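Local coordinates for conserved hypothetical protein (Chlorobium tepidum TLS, PDB 1T6S) that is the segregation and condensation protein ScpB, which probably takes part in chromosome partitioning during cell division through winged helix-turn-helix domains, at residues R91-V103 with I117-L129. Residues are numbered along the deposited sequence; the frame is centred on the assembly and turned at random.
Sequences RLSRSMLEVLAVV and IRGASPDYSIDRL. With NO3 (nitrate ion), chain C; NO3 (nitrate ion), chain E; NO3 (nitrate ion), chain I.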
ATOM      1  N   ARG A  91       9.920 -11.401   2.595  1.00 35.06           N
ATOM      2  CA  ARG A  91      10.965 -10.518   3.117  1.00 36.47           C
ATOM      3  C   ARG A  91      10.847  -9.124   2.498  1.00 35.02           C
ATOM      4  O   ARG A  91      10.866  -8.118   3.209  1.00 35.02           O
ATOM      5  CB  ARG A  91      12.354 -11.102   2.819  1.00 62.41           C
ATOM      6  CG  ARG A  91      12.715 -12.341   3.657  1.00 68.24           C
ATOM      7  CD  ARG A  91      13.978 -13.050   3.125  1.00 73.95           C
ATOM      8  NE  ARG A  91      15.183 -12.233   3.224  1.00 80.26           N
ATOM      9  CZ  ARG A  91      16.386 -12.602   2.786  1.00 83.06           C
ATOM     10  NH1 ARG A  91      16.543 -13.786   2.209  1.00 85.42           N
ATOM     11  NH2 ARG A  91      17.431 -11.791   2.933  1.00 83.36           N
ATOM     12  N   LEU A  92      10.724  -9.060   1.174  1.00 33.37           N
ATOM     13  CA  LEU A  92      10.576  -7.768   0.494  1.00 32.85           C
ATOM     14  C   LEU A  92       9.325  -7.053   0.999  1.00 30.62           C
ATOM     15  O   LEU A  92       9.376  -5.880   1.385  1.00 30.78           O
ATOM     16  CB  LEU A  92      10.483  -7.968  -1.021  1.00 41.00           C
ATOM     17  CG  LEU A  92      11.761  -8.529  -1.672  1.00 45.62           C
ATOM     18  CD1 LEU A  92      11.434  -9.068  -3.069  1.00 46.65           C
ATOM     19  CD2 LEU A  92      12.837  -7.439  -1.752  1.00 46.13           C
ATOM     20  N   SER A  93       8.198  -7.759   0.988  1.00 27.68           N
ATOM     21  CA  SER A  93       6.943  -7.191   1.470  1.00 28.49           C
ATOM     22  C   SER A  93       7.029  -6.679   2.916  1.00 28.52           C
ATOM     23  O   SER A  93       6.638  -5.548   3.210  1.00 28.44           O
ATOM     24  CB  SER A  93       5.820  -8.229   1.383  1.00 30.94           C
ATOM     25  OG  SER A  93       5.457  -8.479   0.035  1.00 33.88           O
ATOM     26  N   ARG A  94       7.532  -7.516   3.819  1.00 29.77           N
ATOM     27  CA  ARG A  94       7.626  -7.134   5.221  1.00 30.46           C
ATOM     28  C   ARG A  94       8.519  -5.915   5.441  1.00 30.68           C
ATOM     29  O   ARG A  94       8.136  -4.968   6.131  1.00 29.81           O
ATOM     30  CB  ARG A  94       8.146  -8.306   6.063  1.00 34.87           C
ATOM     31  CG  ARG A  94       8.303  -7.960   7.546  1.00 39.02           C
ATOM     32  CD  ARG A  94       8.690  -9.154   8.417  1.00 42.25           C
ATOM     33  NE  ARG A  94      10.054  -9.637   8.187  1.00 47.23           N
ATOM     34  CZ  ARG A  94      10.645 -10.591   8.909  1.00 49.73           C
ATOM     35  NH1 ARG A  94       9.988 -11.161   9.913  1.00 49.33           N
ATOM     36  NH2 ARG A  94      11.889 -10.979   8.624  1.00 48.37           N
ATOM     37  N   SER A  95       9.710  -5.944   4.859  1.00 30.04           N
ATOM     38  CA  SER A  95      10.640  -4.847   5.030  1.00 30.65           C
ATOM     39  C   SER A  95      10.042  -3.543   4.519  1.00 30.06           C
ATOM     40  O   SER A  95      10.092  -2.531   5.214  1.00 28.61           O
ATOM     41  CB  SER A  95      11.984  -5.151   4.338  1.00 33.80           C
ATOM     42  OG  SER A  95      11.848  -5.297   2.938  1.00 38.16           O
ATOM     43  N   MET A  96       9.451  -3.558   3.327  1.00 27.17           N
ATOM     44  CA  MET A  96       8.859  -2.336   2.806  1.00 28.88           C
ATOM     45  C   MET A  96       7.756  -1.814   3.718  1.00 28.01           C
ATOM     46  O   MET A  96       7.669  -0.609   3.973  1.00 26.14           O
ATOM     47  CB  MET A  96       8.289  -2.547   1.399  1.00 35.68           C
ATOM     48  CG  MET A  96       9.314  -2.361   0.305  1.00 40.36           C
ATOM     49  SD  MET A  96       8.551  -2.159  -1.322  1.00 42.90           S
ATOM     50  CE  MET A  96       7.156  -1.187  -0.919  1.00 44.14           C
ATOM     51  N   LEU A  97       6.922  -2.723   4.214  1.00 25.78           N
ATOM     52  CA  LEU A  97       5.826  -2.341   5.095  1.00 26.61           C
ATOM     53  C   LEU A  97       6.288  -1.781   6.444  1.00 25.73           C
ATOM     54  O   LEU A  97       5.746  -0.777   6.920  1.00 24.25           O
ATOM     55  CB  LEU A  97       4.887  -3.538   5.320  1.00 28.50           C
ATOM     56  CG  LEU A  97       4.048  -3.891   4.080  1.00 31.42           C
ATOM     57  CD1 LEU A  97       3.124  -5.049   4.420  1.00 30.40           C
ATOM     58  CD2 LEU A  97       3.223  -2.689   3.641  1.00 29.72           C
ATOM     59  N   GLU A  98       7.277  -2.432   7.058  1.00 28.28           N
ATOM     60  CA  GLU A  98       7.815  -1.974   8.353  1.00 30.74           C
ATOM     61  C   GLU A  98       8.458  -0.582   8.245  1.00 28.40           C
ATOM     62  O   GLU A  98       8.224   0.279   9.089  1.00 29.79           O
ATOM     63  CB  GLU A  98       8.862  -2.966   8.902  1.00 36.96           C
ATOM     64  CG  GLU A  98       8.284  -4.263   9.462  1.00 44.75           C
ATOM     65  CD  GLU A  98       9.345  -5.205  10.067  1.00 48.72           C
ATOM     66  OE1 GLU A  98       8.958  -6.253  10.635  1.00 49.80           O
ATOM     67  OE2 GLU A  98      10.560  -4.904   9.972  1.00 52.17           O
ATOM     68  N   VAL A  99       9.270  -0.374   7.213  1.00 24.77           N
ATOM     69  CA  VAL A  99       9.903   0.920   7.043  1.00 25.91           C
ATOM     70  C   VAL A  99       8.794   1.972   6.789  1.00 24.96           C
ATOM     71  O   VAL A  99       8.795   3.051   7.387  1.00 23.89           O
ATOM     72  CB  VAL A  99      10.947   0.903   5.879  1.00 29.76           C
ATOM     73  CG1 VAL A  99      11.441   2.325   5.576  1.00 29.83           C
ATOM     74  CG2 VAL A  99      12.133   0.016   6.260  1.00 30.74           C
ATOM     75  N   LEU A 100       7.832   1.639   5.929  1.00 25.11           N
ATOM     76  CA  LEU A 100       6.715   2.536   5.641  1.00 25.53           C
ATOM     77  C   LEU A 100       5.988   2.911   6.928  1.00 25.86           C
ATOM     78  O   LEU A 100       5.579   4.057   7.122  1.00 25.70           O
ATOM     79  CB  LEU A 100       5.689   1.868   4.724  1.00 29.87           C
ATOM     80  CG  LEU A 100       5.211   2.717   3.550  1.00 34.89           C
ATOM     81  CD1 LEU A 100       4.010   2.045   2.885  1.00 34.34           C
ATOM     82  CD2 LEU A 100       4.883   4.113   3.997  1.00 34.68           C
ATOM     83  N   ALA A 101       5.804   1.918   7.791  1.00 24.26           N
ATOM     84  CA  ALA A 101       5.135   2.094   9.070  1.00 23.22           C
ATOM     85  C   ALA A 101       5.925   3.045   9.966  1.00 24.64           C
ATOM     86  O   ALA A 101       5.341   3.900  10.625  1.00 26.58           O
ATOM     87  CB  ALA A 101       4.979   0.725   9.769  1.00 31.00           C
ATOM     88  N   VAL A 102       7.249   2.881   9.993  1.00 26.11           N
ATOM     89  CA  VAL A 102       8.121   3.735  10.800  1.00 26.92           C
ATOM     90  C   VAL A 102       8.049   5.185  10.306  1.00 27.55           C
ATOM     91  O   VAL A 102       7.993   6.126  11.103  1.00 25.52           O
ATOM     92  CB  VAL A 102       9.593   3.236  10.768  1.00 31.88           C
ATOM     93  CG1 VAL A 102      10.497   4.200  11.557  1.00 34.86           C
ATOM     94  CG2 VAL A 102       9.684   1.830  11.391  1.00 33.59           C
ATOM     95  N   VAL A 103       8.040   5.361   8.989  1.00 27.22           N
ATOM     96  CA  VAL A 103       7.932   6.707   8.413  1.00 26.46           C
ATOM     97  C   VAL A 103       6.571   7.330   8.757  1.00 27.02           C
ATOM     98  O   VAL A 103       6.483   8.492   9.193  1.00 25.93           O
ATOM     99  CB  VAL A 103       8.138   6.681   6.895  1.00 24.70           C
ATOM    100  CG1 VAL A 103       8.003   8.123   6.313  1.00 25.92           C
ATOM    101  CG2 VAL A 103       9.523   6.125   6.599  1.00 25.12           C
ATOM    102  N   ILE A 117      15.481   2.830  15.237  1.00 36.70           N
ATOM    103  CA  ILE A 117      14.180   2.340  15.673  1.00 37.56           C
ATOM    104  C   ILE A 117      13.955   0.855  15.336  1.00 37.95           C
ATOM    105  O   ILE A 117      13.451   0.097  16.166  1.00 37.96           O
ATOM    106  CB  ILE A 117      13.038   3.206  15.041  1.00 40.64           C
ATOM    107  CG1 ILE A 117      13.120   4.644  15.575  1.00 42.20           C
ATOM    108  CG2 ILE A 117      11.677   2.619  15.358  1.00 42.86           C
ATOM    109  CD1 ILE A 117      12.394   5.663  14.729  1.00 40.64           C
ATOM    110  N   ARG A 118      14.339   0.455  14.130  1.00 35.83           N
ATOM    111  CA  ARG A 118      14.188  -0.914  13.646  1.00 37.42           C
ATOM    112  C   ARG A 118      15.309  -1.870  14.071  1.00 39.37           C
ATOM    113  O   ARG A 118      15.051  -3.018  14.416  1.00 37.83           O
ATOM    114  CB  ARG A 118      14.153  -0.935  12.115  1.00 39.86           C
ATOM    115  CG  ARG A 118      12.878  -0.428  11.474  1.00 40.89           C
ATOM    116  CD  ARG A 118      12.962  -0.570   9.962  1.00 42.50           C
ATOM    117  NE  ARG A 118      12.845  -1.954   9.484  1.00 42.75           N
ATOM    118  CZ  ARG A 118      13.545  -2.447   8.464  1.00 42.50           C
ATOM    119  NH1 ARG A 118      14.424  -1.676   7.837  1.00 42.48           N
ATOM    120  NH2 ARG A 118      13.327  -3.685   8.032  1.00 43.32           N
ATOM    121  N   GLY A 119      16.547  -1.383  14.007  1.00 51.17           N
ATOM    122  CA  GLY A 119      17.702  -2.197  14.326  1.00 52.76           C
ATOM    123  C   GLY A 119      17.839  -3.173  13.174  1.00 55.00           C
ATOM    124  O   GLY A 119      17.776  -4.385  13.378  1.00 54.07           O
ATOM    125  N   ALA A 120      18.020  -2.637  11.964  1.00 62.24           N
ATOM    126  CA  ALA A 120      18.115  -3.435  10.739  1.00 64.47           C
ATOM    127  C   ALA A 120      19.526  -3.721  10.231  1.00 65.95           C
ATOM    128  O   ALA A 120      20.464  -3.842  11.014  1.00 67.71           O
ATOM    129  CB  ALA A 120      17.302  -2.764   9.639  1.00 65.82           C
ATOM    130  N   SER A 121      19.675  -3.826   8.912  1.00 88.69           N
ATOM    131  CA  SER A 121      20.975  -4.131   8.323  1.00 87.40           C
ATOM    132  C   SER A 121      21.890  -2.930   8.019  1.00 86.20           C
ATOM    133  O   SER A 121      23.047  -2.928   8.429  1.00 88.26           O
ATOM    134  CB  SER A 121      20.787  -4.994   7.066  1.00 60.03           C
ATOM    135  N   PRO A 122      21.402  -1.901   7.298  1.00 51.56           N
ATOM    136  CA  PRO A 122      20.093  -1.624   6.697  1.00 49.26           C
ATOM    137  C   PRO A 122      19.897  -2.189   5.290  1.00 45.90           C
ATOM    138  O   PRO A 122      20.650  -3.045   4.842  1.00 44.41           O
ATOM    139  CB  PRO A 122      20.049  -0.111   6.689  1.00 49.62           C
ATOM    140  CG  PRO A 122      21.442   0.210   6.256  1.00 49.03           C
ATOM    141  CD  PRO A 122      22.281  -0.724   7.149  1.00 50.16           C
ATOM    142  N   ASP A 123      18.888  -1.676   4.592  1.00 38.19           N
ATOM    143  CA  ASP A 123      18.563  -2.164   3.255  1.00 35.62           C
ATOM    144  C   ASP A 123      18.205  -1.047   2.266  1.00 34.07           C
ATOM    145  O   ASP A 123      18.612   0.106   2.441  1.00 31.90           O
ATOM    146  CB  ASP A 123      17.403  -3.157   3.364  1.00 40.16           C
ATOM    147  CG  ASP A 123      16.141  -2.525   3.939  1.00 40.75           C
ATOM    148  OD1 ASP A 123      15.176  -3.270   4.211  1.00 43.72           O
ATOM    149  OD2 ASP A 123      16.112  -1.286   4.114  1.00 38.91           O
ATOM    150  N   TYR A 124      17.448  -1.390   1.224  1.00 31.77           N
ATOM    151  CA  TYR A 124      17.053  -0.404   0.227  1.00 31.49           C
ATOM    152  C   TYR A 124      15.575  -0.049   0.298  1.00 29.96           C
ATOM    153  O   TYR A 124      15.002   0.397  -0.690  1.00 28.93           O
ATOM    154  CB  TYR A 124      17.347  -0.904  -1.194  1.00 35.55           C
ATOM    155  CG  TYR A 124      18.797  -1.228  -1.465  1.00 35.94           C
ATOM    156  CD1 TYR A 124      19.254  -2.545  -1.417  1.00 37.59           C
ATOM    157  CD2 TYR A 124      19.713  -0.223  -1.780  1.00 37.18           C
ATOM    158  CE1 TYR A 124      20.586  -2.855  -1.678  1.00 37.40           C
ATOM    159  CE2 TYR A 124      21.052  -0.524  -2.041  1.00 37.64           C
ATOM    160  CZ  TYR A 124      21.477  -1.843  -1.990  1.00 36.66           C
ATOM    161  OH  TYR A 124      22.784  -2.157  -2.253  1.00 37.51           O
ATOM    162  N   SER A 125      14.953  -0.236   1.453  1.00 32.48           N
ATOM    163  CA  SER A 125      13.533   0.066   1.570  1.00 33.56           C
ATOM    164  C   SER A 125      13.182   1.507   1.237  1.00 33.59           C
ATOM    165  O   SER A 125      12.164   1.767   0.595  1.00 33.51           O
ATOM    166  CB  SER A 125      13.036  -0.300   2.967  1.00 33.44           C
ATOM    167  OG  SER A 125      12.957  -1.709   3.089  1.00 34.37           O
ATOM    168  N   ILE A 126      14.005   2.451   1.675  1.00 30.55           N
ATOM    169  CA  ILE A 126      13.725   3.848   1.350  1.00 30.18           C
ATOM    170  C   ILE A 126      13.723   4.058  -0.159  1.00 29.07           C
ATOM    171  O   ILE A 126      12.830   4.719  -0.689  1.00 28.52           O
ATOM    172  CB  ILE A 126      14.756   4.810   1.970  1.00 35.59           C
ATOM    173  CG1 ILE A 126      14.475   4.974   3.462  1.00 36.86           C
ATOM    174  CG2 ILE A 126      14.706   6.170   1.258  1.00 34.64           C
ATOM    175  CD1 ILE A 126      14.785   3.767   4.257  1.00 43.08           C
ATOM    176  N   ASP A 127      14.726   3.521  -0.853  1.00 27.66           N
ATOM    177  CA  ASP A 127      14.770   3.691  -2.298  1.00 30.47           C
ATOM    178  C   ASP A 127      13.536   3.060  -2.942  1.00 30.48           C
ATOM    179  O   ASP A 127      12.945   3.633  -3.860  1.00 29.51           O
ATOM    180  CB  ASP A 127      16.027   3.053  -2.912  1.00 43.14           C
ATOM    181  CG  ASP A 127      17.281   3.891  -2.708  1.00 46.76           C
ATOM    182  OD1 ASP A 127      17.171   5.128  -2.570  1.00 49.10           O
ATOM    183  OD2 ASP A 127      18.382   3.308  -2.703  1.00 49.35           O
ATOM    184  N   ARG A 128      13.144   1.885  -2.458  1.00 35.07           N
ATOM    185  CA  ARG A 128      11.979   1.202  -3.019  1.00 37.51           C
ATOM    186  C   ARG A 128      10.708   2.013  -2.803  1.00 34.13           C
ATOM    187  O   ARG A 128       9.898   2.167  -3.717  1.00 35.20           O
ATOM    188  CB  ARG A 128      11.839  -0.206  -2.418  1.00 40.26           C
ATOM    189  CG  ARG A 128      13.017  -1.113  -2.729  1.00 43.90           C
ATOM    190  CD  ARG A 128      12.660  -2.595  -2.567  1.00 49.81           C
ATOM    191  NE  ARG A 128      12.236  -2.925  -1.205  1.00 54.46           N
ATOM    192  CZ  ARG A 128      13.052  -3.213  -0.196  1.00 56.76           C
ATOM    193  NH1 ARG A 128      14.363  -3.222  -0.386  1.00 59.01           N
ATOM    194  NH2 ARG A 128      12.543  -3.479   1.001  1.00 55.38           N
ATOM    195  N   LEU A 129      10.563   2.581  -1.611  1.00 32.69           N
ATOM    196  CA  LEU A 129       9.377   3.365  -1.290  1.00 30.26           C
ATOM    197  C   LEU A 129       9.350   4.677  -2.078  1.00 32.21           C
ATOM    198  O   LEU A 129       8.281   5.150  -2.471  1.00 30.13           O
ATOM    199  CB  LEU A 129       9.306   3.611   0.227  1.00 29.04           C
ATOM    200  CG  LEU A 129       9.048   2.341   1.077  1.00 29.50           C
ATOM    201  CD1 LEU A 129       9.139   2.657   2.554  1.00 25.01           C
ATOM    202  CD2 LEU A 129       7.654   1.792   0.738  1.00 27.83           C
TER
HETATM  203  N   NO3 C 402      17.467   2.770   1.662  1.00 38.95           N
HETATM  204  O1  NO3 C 402      18.540   3.261   2.085  1.00 39.41           O
HETATM  205  O2  NO3 C 402      16.735   2.290   2.474  1.00 40.77           O
HETATM  206  O3  NO3 C 402      17.259   2.821   0.479  1.00 37.70           O
HETATM  207  N   NO3 E 404      12.460  -7.856   6.533  1.00 66.90           N
HETATM  208  O1  NO3 E 404      11.898  -8.967   6.389  1.00 65.83           O
HETATM  209  O2  NO3 E 404      12.011  -7.121   7.367  1.00 65.82           O
HETATM  210  O3  NO3 E 404      13.418  -7.606   5.817  1.00 67.26           O
HETATM  211  N   NO3 I 408       3.575 -11.324   0.531  1.00 39.44           N
HETATM  212  O1  NO3 I 408       4.759 -11.221   0.153  1.00 37.82           O
HETATM  213  O2  NO3 I 408       3.006 -12.357   0.276  1.00 41.59           O
HETATM  214  O3  NO3 I 408       3.082 -10.384   1.124  1.00 34.89           O
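Ser125 OG donates to Asp123 OD1 at 2.9 Å, and on the side of the facing helix Ser125 CB is pressed to 3.4 Å from Val99 CG2. Asp123 OD2 also accepts from Ser125 N, at 3.1 Å, in an Asx turn. Each donor meets its oxygen from out of the carboxylate plane. Val99 is a knob among Arg118, Ser125, Ile126 and Leu129. Its CG1 meets Ile126 and Leu129. A bend in the Arg118 chain (chi3 73°) lays one guanidinium face against Val99 CG2, offset toward the rim, with CG2 3.3 Å from Arg118 NH1. Arg118 NH2 forms a long salt bridge with Glu98 OE2, 3.6 Å away at the guanidinium edge. The carboxylate is turned 70° from the guanidinium plane. O2 of a nitrate, probably a crystallisation ion, also lies at this edge. Arg94 NE donates to O1 of that nitrate at 2.7 Å. Leu129 CD2 packs tightly on Met96 CE at 3.4 Å and also touches Leu100 CG. Met96 CG meets the edge of the Arg128 guanidinium, 3.3 Å from Arg128 NE, which is buried with no partner in the model. The axes of segments 91-103 and 125-129 cross at -85°. This is the winged helix-turn-helix arrangement: helix 87-106 packs against the end of helix 111-118, the turn and the start of helix 125-131. Ile135 of strand 135-140 and Thr152 of strand 148-152 extend the apolar core, and Phe160 of the second subunit packs on Met96.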